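Local coordinates for protein general negative regulator of transcription subunit 2 (Saccharomyces cerevisiae, PDB 4BY6) that forms part of the CCR4-NOT core complex, whose integrity it is required for, and helps regulate transcription and mRNA turnover by deadenylation, at residues N95-D100 against Q125-L130; L115-P120 against K144-K149; G166-F171 against F183-N188. All coordinates share one frame; numbering follows the deposited sequence.

Interaction 1. Residues N95-D100 against Q125-L130; sequences NSIQND and QELTYL
The flat carboxylate of Asp100 lies beside this contact, and its stem, CB, rests on CD1 of Leu127 at 3.5 Å. Above the carboxylate plane, 42° out of it, the backbone N of Ser96 gives a hydrogen bond to OD2 of Asp100. The other oxygen, OD1, forms a salt bridge with Arg103. Aspartate suits this place because both its oxygens find donors while its CB is left to the leucine. Leu127 spreads its two methyls over the bend of the 95-100 segment. CD1 goes to Asp100, and CD2 lies 3.6 Å from O of Ile97. The bend is an ST motif: OG of Ser96 accepts from the backbone N of Asn99 at 3.0 Å, giving the loop a compact shape just before helix 101-104. Against it lies helix 123-134 of the NOT2/NOT3/NOT5 C-terminal region, and Leu127 also touches Gln101 and Val104 of the short helix. An alanine in place of this leucine is likely to open a gap between loop and helix, leaving CB of Asp100 and the end of Ile97 without their apolar neighbour. Ile97 adds the outer part of the contact. Bent at chi2 (-76°), it brings CD1 to 3.9 Å from CD2 of Leu127, and CD1 also packs against CG of Glu126 (4.0 Å), the two side chains meeting at a slant. Glutamate can lend this aliphatic stem to the isoleucine while its carboxylate lies farther out.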
loop_
_atom_site.group_PDB
_atom_site.type_symbol
_atom_site.label_atom_id
_atom_site.label_comp_id
_atom_site.label_asym_id
_atom_site.label_seq_id
_atom_site.Cartn_x
_atom_site.Cartn_y
_atom_site.Cartn_z
ATOM N N ASN E 95 9.199 -11.322 37.361
ATOM C CA ASN E 95 8.527 -12.550 37.745
ATOM C C ASN E 95 8.355 -12.685 39.234
ATOM O O ASN E 95 7.855 -13.705 39.694
ATOM C CB ASN E 95 9.275 -13.775 37.214
ATOM C CG ASN E 95 9.311 -13.827 35.702
ATOM O OD1 ASN E 95 8.399 -13.350 35.026
ATOM N ND2 ASN E 95 10.367 -14.422 35.158
ATOM N N SER E 96 8.769 -11.677 40.003
ATOM C CA SER E 96 8.753 -11.826 41.473
ATOM C C SER E 96 8.007 -10.739 42.224
ATOM O O SER E 96 8.475 -9.600 42.304
ATOM C CB SER E 96 10.168 -11.891 42.021
ATOM O OG SER E 96 10.118 -11.942 43.425
ATOM N N ILE E 97 6.860 -11.097 42.784
ATOM C CA ILE E 97 6.096 -10.164 43.603
ATOM C C ILE E 97 6.970 -9.627 44.744
ATOM O O ILE E 97 6.959 -8.446 45.040
ATOM C CB ILE E 97 4.822 -10.835 44.200
ATOM C CG1 ILE E 97 3.856 -11.276 43.102
ATOM C CG2 ILE E 97 4.125 -9.910 45.178
ATOM C CD1 ILE E 97 3.082 -10.137 42.501
ATOM N N GLN E 98 7.759 -10.491 45.364
ATOM C CA GLN E 98 8.488 -10.062 46.542
ATOM C C GLN E 98 9.693 -9.187 46.179
ATOM O O GLN E 98 9.927 -8.174 46.836
ATOM C CB GLN E 98 8.925 -11.275 47.367
ATOM C CG GLN E 98 9.359 -10.977 48.804
ATOM C CD GLN E 98 9.968 -12.206 49.503
ATOM O OE1 GLN E 98 11.153 -12.526 49.320
ATOM N NE2 GLN E 98 9.152 -12.903 50.293
ATOM N N ASN E 99 10.413 -9.524 45.106
ATOM C CA ASN E 99 11.694 -8.863 44.812
ATOM C C ASN E 99 11.657 -7.804 43.715
ATOM O O ASN E 99 12.659 -7.146 43.466
ATOM C CB ASN E 99 12.750 -9.887 44.429
ATOM C CG ASN E 99 13.017 -10.887 45.527
ATOM O OD1 ASN E 99 12.808 -10.612 46.717
ATOM N ND2 ASN E 99 13.481 -12.067 45.138
ATOM N N ASP E 100 10.537 -7.649 43.024
ATOM C CA ASP E 100 10.542 -6.721 41.912
ATOM C C ASP E 100 9.904 -5.385 42.269
ATOM O O ASP E 100 9.754 -4.514 41.407
ATOM C CB ASP E 100 9.851 -7.355 40.703
ATOM C CG ASP E 100 10.651 -8.520 40.126
ATOM O OD1 ASP E 100 11.889 -8.541 40.340
ATOM O OD2 ASP E 100 10.045 -9.422 39.488
ATOM N N GLN E 125 1.429 -6.467 36.351
ATOM C CA GLN E 125 0.164 -5.753 36.508
ATOM C C GLN E 125 -0.158 -5.606 37.998
ATOM O O GLN E 125 -0.521 -4.517 38.457
ATOM C CB GLN E 125 -0.977 -6.470 35.779
ATOM C CG GLN E 125 -2.317 -5.723 35.834
ATOM C CD GLN E 125 -3.420 -6.400 35.040
ATOM O OE1 GLN E 125 -3.733 -7.577 35.240
ATOM N NE2 GLN E 125 -4.011 -5.657 34.122
ATOM N N GLU E 126 0.011 -6.686 38.755
ATOM C CA GLU E 126 -0.205 -6.632 40.192
ATOM C C GLU E 126 0.771 -5.662 40.905
ATOM O O GLU E 126 0.397 -4.949 41.852
ATOM C CB GLU E 126 -0.081 -8.024 40.797
ATOM C CG GLU E 126 -0.340 -8.066 42.293
ATOM C CD GLU E 126 -1.816 -7.940 42.643
ATOM O OE1 GLU E 126 -2.675 -8.060 41.739
ATOM O OE2 GLU E 126 -2.112 -7.695 43.828
ATOM N N LEU E 127 2.026 -5.649 40.478
ATOM C CA LEU E 127 2.986 -4.790 41.140
ATOM C C LEU E 127 2.680 -3.308 40.847
ATOM O O LEU E 127 2.741 -2.457 41.743
ATOM C CB LEU E 127 4.406 -5.169 40.725
ATOM C CG LEU E 127 4.968 -6.486 41.288
ATOM C CD1 LEU E 127 6.439 -6.577 40.986
ATOM C CD2 LEU E 127 4.748 -6.653 42.792
ATOM N N THR E 128 2.314 -2.999 39.610
ATOM C CA THR E 128 1.941 -1.626 39.287
ATOM C C THR E 128 0.629 -1.225 39.979
ATOM O O THR E 128 0.442 -0.080 40.358
ATOM C CB THR E 128 1.815 -1.412 37.771
ATOM O OG1 THR E 128 0.996 -2.439 37.198
ATOM C CG2 THR E 128 3.192 -1.454 37.131
ATOM N N TYR E 129 -0.291 -2.161 40.129
ATOM C CA TYR E 129 -1.475 -1.867 40.906
ATOM C C TYR E 129 -1.093 -1.496 42.345
ATOM O O TYR E 129 -1.581 -0.507 42.897
ATOM C CB TYR E 129 -2.438 -3.058 40.911
ATOM C CG TYR E 129 -3.503 -2.930 41.976
ATOM C CD1 TYR E 129 -4.628 -2.165 41.755
ATOM C CD2 TYR E 129 -3.352 -3.532 43.228
ATOM C CE1 TYR E 129 -5.606 -2.039 42.722
ATOM C CE2 TYR E 129 -4.322 -3.404 44.205
ATOM C CZ TYR E 129 -5.450 -2.654 43.945
ATOM O OH TYR E 129 -6.427 -2.496 44.903
ATOM N N LEU E 130 -0.226 -2.290 42.959
ATOM C CA LEU E 130 0.139 -2.028 44.354
ATOM C C LEU E 130 0.881 -0.708 44.520
ATOM O O LEU E 130 0.654 0.021 45.490
ATOM C CB LEU E 130 0.988 -3.164 44.906
ATOM C CG LEU E 130 0.266 -4.502 44.970
ATOM C CD1 LEU E 130 1.256 -5.592 45.249
ATOM C CD2 LEU E 130 -0.817 -4.471 46.016
#

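Interaction 2. Residues L115-P120 against K144-K149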
loop_
_atom_site.group_PDB
_atom_site.type_symbol
_atom_site.label_atom_id
_atom_site.label_comp_id
_atom_site.label_asym_id
_atom_site.label_seq_id
_atom_site.Cartn_x
_atom_site.Cartn_y
_atom_site.Cartn_z
ATOM N N LEU E 115 2.353 -0.175 31.852
ATOM C CA LEU E 115 2.487 -1.583 32.206
ATOM C C LEU E 115 1.160 -2.224 32.623
ATOM O O LEU E 115 0.808 -3.300 32.140
ATOM C CB LEU E 115 3.505 -1.726 33.330
ATOM C CG LEU E 115 4.931 -1.496 32.870
ATOM C CD1 LEU E 115 5.835 -1.402 34.093
ATOM C CD2 LEU E 115 5.352 -2.636 31.917
ATOM N N PHE E 116 0.424 -1.551 33.507
ATOM C CA PHE E 116 -0.852 -2.053 34.017
ATOM C C PHE E 116 -1.868 -2.314 32.889
ATOM O O PHE E 116 -2.666 -3.246 32.954
ATOM C CB PHE E 116 -1.431 -1.060 35.027
ATOM C CG PHE E 116 -2.834 -1.375 35.468
ATOM C CD1 PHE E 116 -3.066 -2.210 36.543
ATOM C CD2 PHE E 116 -3.930 -0.821 34.802
ATOM C CE1 PHE E 116 -4.362 -2.498 36.965
ATOM C CE2 PHE E 116 -5.233 -1.093 35.217
ATOM C CZ PHE E 116 -5.450 -1.928 36.303
ATOM N N TYR E 117 -1.838 -1.478 31.860
ATOM C CA TYR E 117 -2.747 -1.635 30.739
ATOM C C TYR E 117 -2.169 -2.521 29.640
ATOM O O TYR E 117 -2.873 -2.828 28.685
ATOM C CB TYR E 117 -3.103 -0.282 30.144
ATOM C CG TYR E 117 -4.147 0.471 30.918
ATOM C CD1 TYR E 117 -5.488 0.098 30.861
ATOM C CD2 TYR E 117 -3.801 1.562 31.705
ATOM C CE1 TYR E 117 -6.460 0.790 31.556
ATOM C CE2 TYR E 117 -4.771 2.260 32.416
ATOM C CZ TYR E 117 -6.102 1.872 32.331
ATOM O OH TYR E 117 -7.060 2.571 33.044
ATOM N N LYS E 118 -0.896 -2.909 29.738
ATOM C CA LYS E 118 -0.303 -3.703 28.653
ATOM C C LYS E 118 -0.141 -5.194 28.968
ATOM O O LYS E 118 -0.077 -6.019 28.052
ATOM C CB LYS E 118 1.055 -3.140 28.239
ATOM C CG LYS E 118 1.409 -3.487 26.805
ATOM C CD LYS E 118 2.915 -3.440 26.530
ATOM C CE LYS E 118 3.242 -3.880 25.100
ATOM N NZ LYS E 118 4.641 -3.523 24.721
ATOM N N HIS E 119 -0.081 -5.541 30.252
ATOM C CA HIS E 119 0.161 -6.931 30.650
ATOM C C HIS E 119 -0.860 -7.487 31.649
ATOM O O HIS E 119 -0.541 -7.706 32.820
ATOM C CB HIS E 119 1.577 -7.049 31.217
ATOM C CG HIS E 119 2.618 -6.580 30.261
ATOM N ND1 HIS E 119 3.020 -7.334 29.179
ATOM C CD2 HIS E 119 3.322 -5.419 30.196
ATOM C CE1 HIS E 119 3.937 -6.666 28.493
ATOM N NE2 HIS E 119 4.133 -5.503 29.090
ATOM N N PRO E 120 -2.085 -7.740 31.180
ATOM C CA PRO E 120 -3.092 -8.258 32.105
ATOM C C PRO E 120 -2.721 -9.653 32.635
ATOM O O PRO E 120 -2.078 -10.425 31.907
ATOM C CB PRO E 120 -4.377 -8.303 31.243
ATOM C CG PRO E 120 -3.893 -8.419 29.828
ATOM C CD PRO E 120 -2.602 -7.601 29.804
ATOM N N LYS E 144 -12.674 1.049 34.510
ATOM C CA LYS E 144 -11.316 0.539 34.302
ATOM C C LYS E 144 -10.376 1.706 34.053
ATOM O O LYS E 144 -9.683 1.798 33.040
ATOM C CB LYS E 144 -11.297 -0.478 33.172
ATOM C CG LYS E 144 -12.465 -1.457 33.338
ATOM C CD LYS E 144 -12.132 -2.885 32.959
ATOM C CE LYS E 144 -13.127 -3.836 33.603
ATOM N NZ LYS E 144 -12.691 -5.270 33.562
ATOM N N ALA E 145 -10.395 2.624 35.001
ATOM C CA ALA E 145 -9.603 3.821 34.896
ATOM C C ALA E 145 -9.133 4.222 36.284
ATOM O O ALA E 145 -9.880 4.054 37.251
ATOM C CB ALA E 145 -10.405 4.905 34.280
ATOM N N TRP E 146 -7.914 4.749 36.380
ATOM C CA TRP E 146 -7.386 5.210 37.669
ATOM C C TRP E 146 -7.705 6.685 37.930
ATOM O O TRP E 146 -7.634 7.532 37.019
ATOM C CB TRP E 146 -5.875 5.021 37.741
ATOM C CG TRP E 146 -5.377 3.612 37.745
ATOM C CD1 TRP E 146 -5.147 2.816 36.663
ATOM C CD2 TRP E 146 -4.993 2.850 38.890
ATOM N NE1 TRP E 146 -4.663 1.592 37.067
ATOM C CE2 TRP E 146 -4.556 1.592 38.429
ATOM C CE3 TRP E 146 -4.992 3.105 40.262
ATOM C CZ2 TRP E 146 -4.116 0.602 39.287
ATOM C CZ3 TRP E 146 -4.553 2.132 41.108
ATOM C CH2 TRP E 146 -4.119 0.888 40.623
ATOM N N LEU E 147 -8.028 6.997 39.181
ATOM C CA LEU E 147 -8.294 8.371 39.578
ATOM C C LEU E 147 -7.572 8.679 40.853
ATOM O O LEU E 147 -7.297 7.772 41.634
ATOM C CB LEU E 147 -9.788 8.604 39.768
ATOM C CG LEU E 147 -10.463 7.609 40.705
ATOM C CD1 LEU E 147 -10.414 8.060 42.126
ATOM C CD2 LEU E 147 -11.886 7.532 40.293
ATOM N N THR E 148 -7.285 9.948 41.096
ATOM C CA THR E 148 -6.753 10.317 42.403
ATOM C C THR E 148 -7.273 11.670 42.798
ATOM O O THR E 148 -7.641 12.457 41.941
ATOM C CB THR E 148 -5.194 10.290 42.452
ATOM O OG1 THR E 148 -4.764 10.810 43.720
ATOM C CG2 THR E 148 -4.589 11.142 41.358
ATOM N N LYS E 149 -7.333 11.916 44.102
ATOM C CA LYS E 149 -7.878 13.161 44.627
ATOM C C LYS E 149 -7.176 14.404 44.067
ATOM O O LYS E 149 -5.959 14.422 43.906
ATOM C CB LYS E 149 -7.799 13.149 46.155
ATOM C CG LYS E 149 -8.041 14.479 46.819
ATOM C CD LYS E 149 -8.033 14.350 48.360
ATOM C CE LYS E 149 -8.077 15.739 49.029
ATOM N NZ LYS E 149 -8.358 15.697 50.496
#
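Lys144 meets the helix through its backbone: its carbonyl O accepts a hydrogen bond from OH of Tyr117 at 2.7 Å. The hydroxyl comes in at a C=O...donor angle of 124° and is tilted from the carbonyl plane, while the carbonyl oxygen sits at the edge of the tyrosine ring. Tyrosine suits the position because its length spans the space between helix and strand and ends in a donor. Lys144 has a left-handed backbone (phi 50°) and, with Ala145, forms a G1 beta bulge against strand 138-140. Its amine is turned elsewhere: NZ makes weak hydrogen bonds to the backbone of another protein chain. Ala145 follows, with CA 3.4 Å from OH of Tyr117; its small methyl points away from the helix. Trp146 carries the apolar part of the contact. With CG anti to the carbonyl carbon (chi1 -66°), its indole edge is directed at a face of Phe116 in a T-shaped stack, centroids 4.6 Å apart. NE1 is the atom over that face, 3.3 Å from CE2 of Phe116 and displaced toward the ring's rim, while CZ2 approaches CE1 of Phe116 at 3.9 Å. Tyr139 and Phe113 extend the aromatic cluster round the indole, and Leu132 of helix 123-134 also touches it. The helices of the NOT2/NOT3/NOT5 C-terminal domain thus pack on its antiparallel sheet through an aromatic core, the sheet itself probably being SH3-like, as the family's clan suggests.

Interaction 3. Residues G166-F171 against F183-N188; sequences GSYVFF and FLLFYN
The backbone O of Gly166 accepts from N of Phe183 at 2.9 Å, the shorter of the two hydrogen bonds between these segments. The return bond, from N of Gly166 to O of Phe183, measures 3.0 Å. Together they make Gly166 and Phe183 an antiparallel hydrogen-bonded pair. Glycine fits this place because a side chain would be directed at the hydroxyl end of Tyr168, two residues on along the same strand. The phenol ring of Tyr168 meets Phe183 at its rim: CD2 lies 3.7 Å from CB of Phe183, and the carbonyl O of Phe183 sits near the ring plane beside CE2. Farther along the phenol, OH touches CD2 of Leu185 at 3.8 Å, while its polar need is met by a hydrogen bond with Glu164. These strands, 163-172 and 177-186, form a beta hairpin of the antiparallel sheet. The short segments 166-171 and 183-186 extend to opposite sides of the glycine pair, and the 87° between them records a sharp bend of the hairpin there, consistent with the strongly bent sheets of SH3-like domains. A chi1 of -161° swings the ring of Phe183 clear of its backbone N, where one face meets Phe170, whose CZ stands over the centre of that face. The two rings make an edge-to-face pair with centroids 5.1 Å apart and planes at 61°. A flat aromatic suits both positions, one offering a face and the other an edge; CZ of Phe170 comes to 3.8 Å from CD1 of Phe183. Leu147 of the neighbouring strand 145-149 touches both Tyr168 and Phe170, and the Phe170 ring also takes a cation-pi contact from Arg181.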
loop_
_atom_site.group_PDB
_atom_site.type_symbol
_atom_site.label_atom_id
_atom_site.label_comp_id
_atom_site.label_asym_id
_atom_site.label_seq_id
_atom_site.Cartn_x
_atom_site.Cartn_y
_atom_site.Cartn_z
ATOM N N GLY E 166 -16.476 14.891 45.020
ATOM C CA GLY E 166 -15.204 15.586 45.097
ATOM C C GLY E 166 -14.537 15.839 43.770
ATOM O O GLY E 166 -15.065 15.485 42.720
ATOM N N SER E 167 -13.354 16.439 43.820
ATOM C CA SER E 167 -12.587 16.721 42.620
ATOM C C SER E 167 -11.474 15.693 42.446
ATOM O O SER E 167 -10.742 15.397 43.383
ATOM C CB SER E 167 -12.013 18.127 42.675
ATOM O OG SER E 167 -11.267 18.379 41.505
ATOM N N TYR E 168 -11.353 15.153 41.239
ATOM C CA TYR E 168 -10.431 14.059 40.989
ATOM C C TYR E 168 -9.705 14.282 39.688
ATOM O O TYR E 168 -10.123 15.084 38.863
ATOM C CB TYR E 168 -11.177 12.719 40.947
ATOM C CG TYR E 168 -11.984 12.466 42.186
ATOM C CD1 TYR E 168 -11.416 11.845 43.292
ATOM C CD2 TYR E 168 -13.301 12.881 42.274
ATOM C CE1 TYR E 168 -12.152 11.624 44.447
ATOM C CE2 TYR E 168 -14.035 12.678 43.422
ATOM C CZ TYR E 168 -13.459 12.044 44.503
ATOM O OH TYR E 168 -14.197 11.828 45.645
ATOM N N VAL E 169 -8.617 13.554 39.519
ATOM C CA VAL E 169 -7.824 13.556 38.309
ATOM C C VAL E 169 -7.860 12.128 37.815
ATOM O O VAL E 169 -7.405 11.225 38.525
ATOM C CB VAL E 169 -6.360 14.027 38.568
ATOM C CG1 VAL E 169 -5.562 14.062 37.292
ATOM C CG2 VAL E 169 -6.356 15.366 39.195
ATOM N N PHE E 170 -8.462 11.927 36.641
ATOM C CA PHE E 170 -8.557 10.616 35.985
ATOM C C PHE E 170 -7.444 10.414 34.953
ATOM O O PHE E 170 -7.114 11.335 34.207
ATOM C CB PHE E 170 -9.899 10.474 35.280
ATOM C CG PHE E 170 -11.075 10.311 36.193
ATOM C CD1 PHE E 170 -11.653 11.402 36.818
ATOM C CD2 PHE E 170 -11.638 9.060 36.385
ATOM C CE1 PHE E 170 -12.770 11.235 37.651
ATOM C CE2 PHE E 170 -12.743 8.894 37.209
ATOM C CZ PHE E 170 -13.307 9.978 37.844
ATOM N N PHE E 171 -6.871 9.220 34.861
ATOM C CA PHE E 171 -5.922 9.021 33.773
ATOM C C PHE E 171 -6.600 8.357 32.584
ATOM O O PHE E 171 -7.221 7.304 32.718
ATOM C CB PHE E 171 -4.693 8.212 34.221
ATOM C CG PHE E 171 -3.675 8.024 33.128
ATOM C CD1 PHE E 171 -2.873 9.088 32.715
ATOM C CD2 PHE E 171 -3.533 6.794 32.488
ATOM C CE1 PHE E 171 -1.942 8.926 31.683
ATOM C CE2 PHE E 171 -2.595 6.624 31.468
ATOM C CZ PHE E 171 -1.798 7.695 31.062
ATOM N N PHE E 183 -16.801 14.829 40.533
ATOM C CA PHE E 183 -17.322 13.496 40.348
ATOM C C PHE E 183 -18.020 13.001 41.597
ATOM O O PHE E 183 -17.573 13.285 42.731
ATOM C CB PHE E 183 -16.187 12.570 39.957
ATOM C CG PHE E 183 -16.623 11.298 39.323
ATOM C CD1 PHE E 183 -16.867 11.232 37.966
ATOM C CD2 PHE E 183 -16.754 10.150 40.076
ATOM C CE1 PHE E 183 -17.250 10.046 37.378
ATOM C CE2 PHE E 183 -17.118 8.970 39.494
ATOM C CZ PHE E 183 -17.380 8.916 38.150
ATOM N N LEU E 184 -19.131 12.291 41.381
ATOM C CA LEU E 184 -19.808 11.573 42.447
ATOM C C LEU E 184 -19.315 10.146 42.404
ATOM O O LEU E 184 -19.625 9.397 41.500
ATOM C CB LEU E 184 -21.324 11.629 42.303
ATOM C CG LEU E 184 -22.023 10.768 43.353
ATOM C CD1 LEU E 184 -21.908 11.418 44.716
ATOM C CD2 LEU E 184 -23.457 10.574 42.998
ATOM N N LEU E 185 -18.529 9.795 43.401
ATOM C CA LEU E 185 -17.767 8.562 43.425
ATOM C C LEU E 185 -18.306 7.576 44.443
ATOM O O LEU E 185 -18.418 7.903 45.631
ATOM C CB LEU E 185 -16.322 8.889 43.764
ATOM C CG LEU E 185 -15.470 7.669 44.015
ATOM C CD1 LEU E 185 -15.349 6.889 42.709
ATOM C CD2 LEU E 185 -14.138 8.154 44.525
ATOM N N PHE E 186 -18.603 6.365 43.993
ATOM C CA PHE E 186 -19.136 5.339 44.875
ATOM C C PHE E 186 -18.046 4.411 45.349
ATOM O O PHE E 186 -17.315 3.863 44.531
ATOM C CB PHE E 186 -20.233 4.544 44.172
ATOM C CG PHE E 186 -21.556 5.232 44.177
ATOM C CD1 PHE E 186 -21.872 6.174 43.208
ATOM C CD2 PHE E 186 -22.482 4.968 45.180
ATOM C CE1 PHE E 186 -23.105 6.827 43.227
ATOM C CE2 PHE E 186 -23.704 5.621 45.203
ATOM C CZ PHE E 186 -24.011 6.549 44.221
ATOM N N TYR E 187 -17.952 4.219 46.666
ATOM C CA TYR E 187 -16.850 3.451 47.232
ATOM C C TYR E 187 -16.847 1.969 46.823
ATOM O O TYR E 187 -15.776 1.387 46.715
ATOM C CB TYR E 187 -16.870 3.557 48.744
ATOM C CG TYR E 187 -16.712 4.962 49.298
ATOM C CD1 TYR E 187 -15.549 5.695 49.092
ATOM C CD2 TYR E 187 -17.730 5.552 50.035
ATOM C CE1 TYR E 187 -15.412 6.980 49.606
ATOM C CE2 TYR E 187 -17.603 6.833 50.545
ATOM C CZ TYR E 187 -16.439 7.550 50.331
ATOM O OH TYR E 187 -16.298 8.830 50.864
ATOM N N ASN E 188 -18.017 1.363 46.599
ATOM C CA ASN E 188 -18.067 -0.024 46.104
ATOM C C ASN E 188 -17.455 -0.176 44.681
ATOM O O ASN E 188 -17.272 -1.290 44.184
ATOM C CB ASN E 188 -19.505 -0.601 46.157
ATOM C CG ASN E 188 -20.469 0.037 45.155
ATOM O OD1 ASN E 188 -20.135 0.968 44.425
ATOM N ND2 ASN E 188 -21.686 -0.484 45.123
#

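Overall arrangement
From the N terminus, segment 95-100 comes first, then 115-120 on helix 109-118. Segment 125-130, on the next helix, closes interaction 1 over the loop and helices between. Because 115-120 finds its partner only at 144-149, interactions 1 and 2 cross along the chain. They also touch, Gln125 NE2 probably bonding to O of Phe116, so the two successive helices are tied to each other as well as to the sheet. Interaction 3 follows in series, closing the hairpin of 163-172 and 177-186. Its first strand pairs with 145-149 of interaction 2, which thus lies between the 95-100 loop and the helices that follow it and the far hairpin.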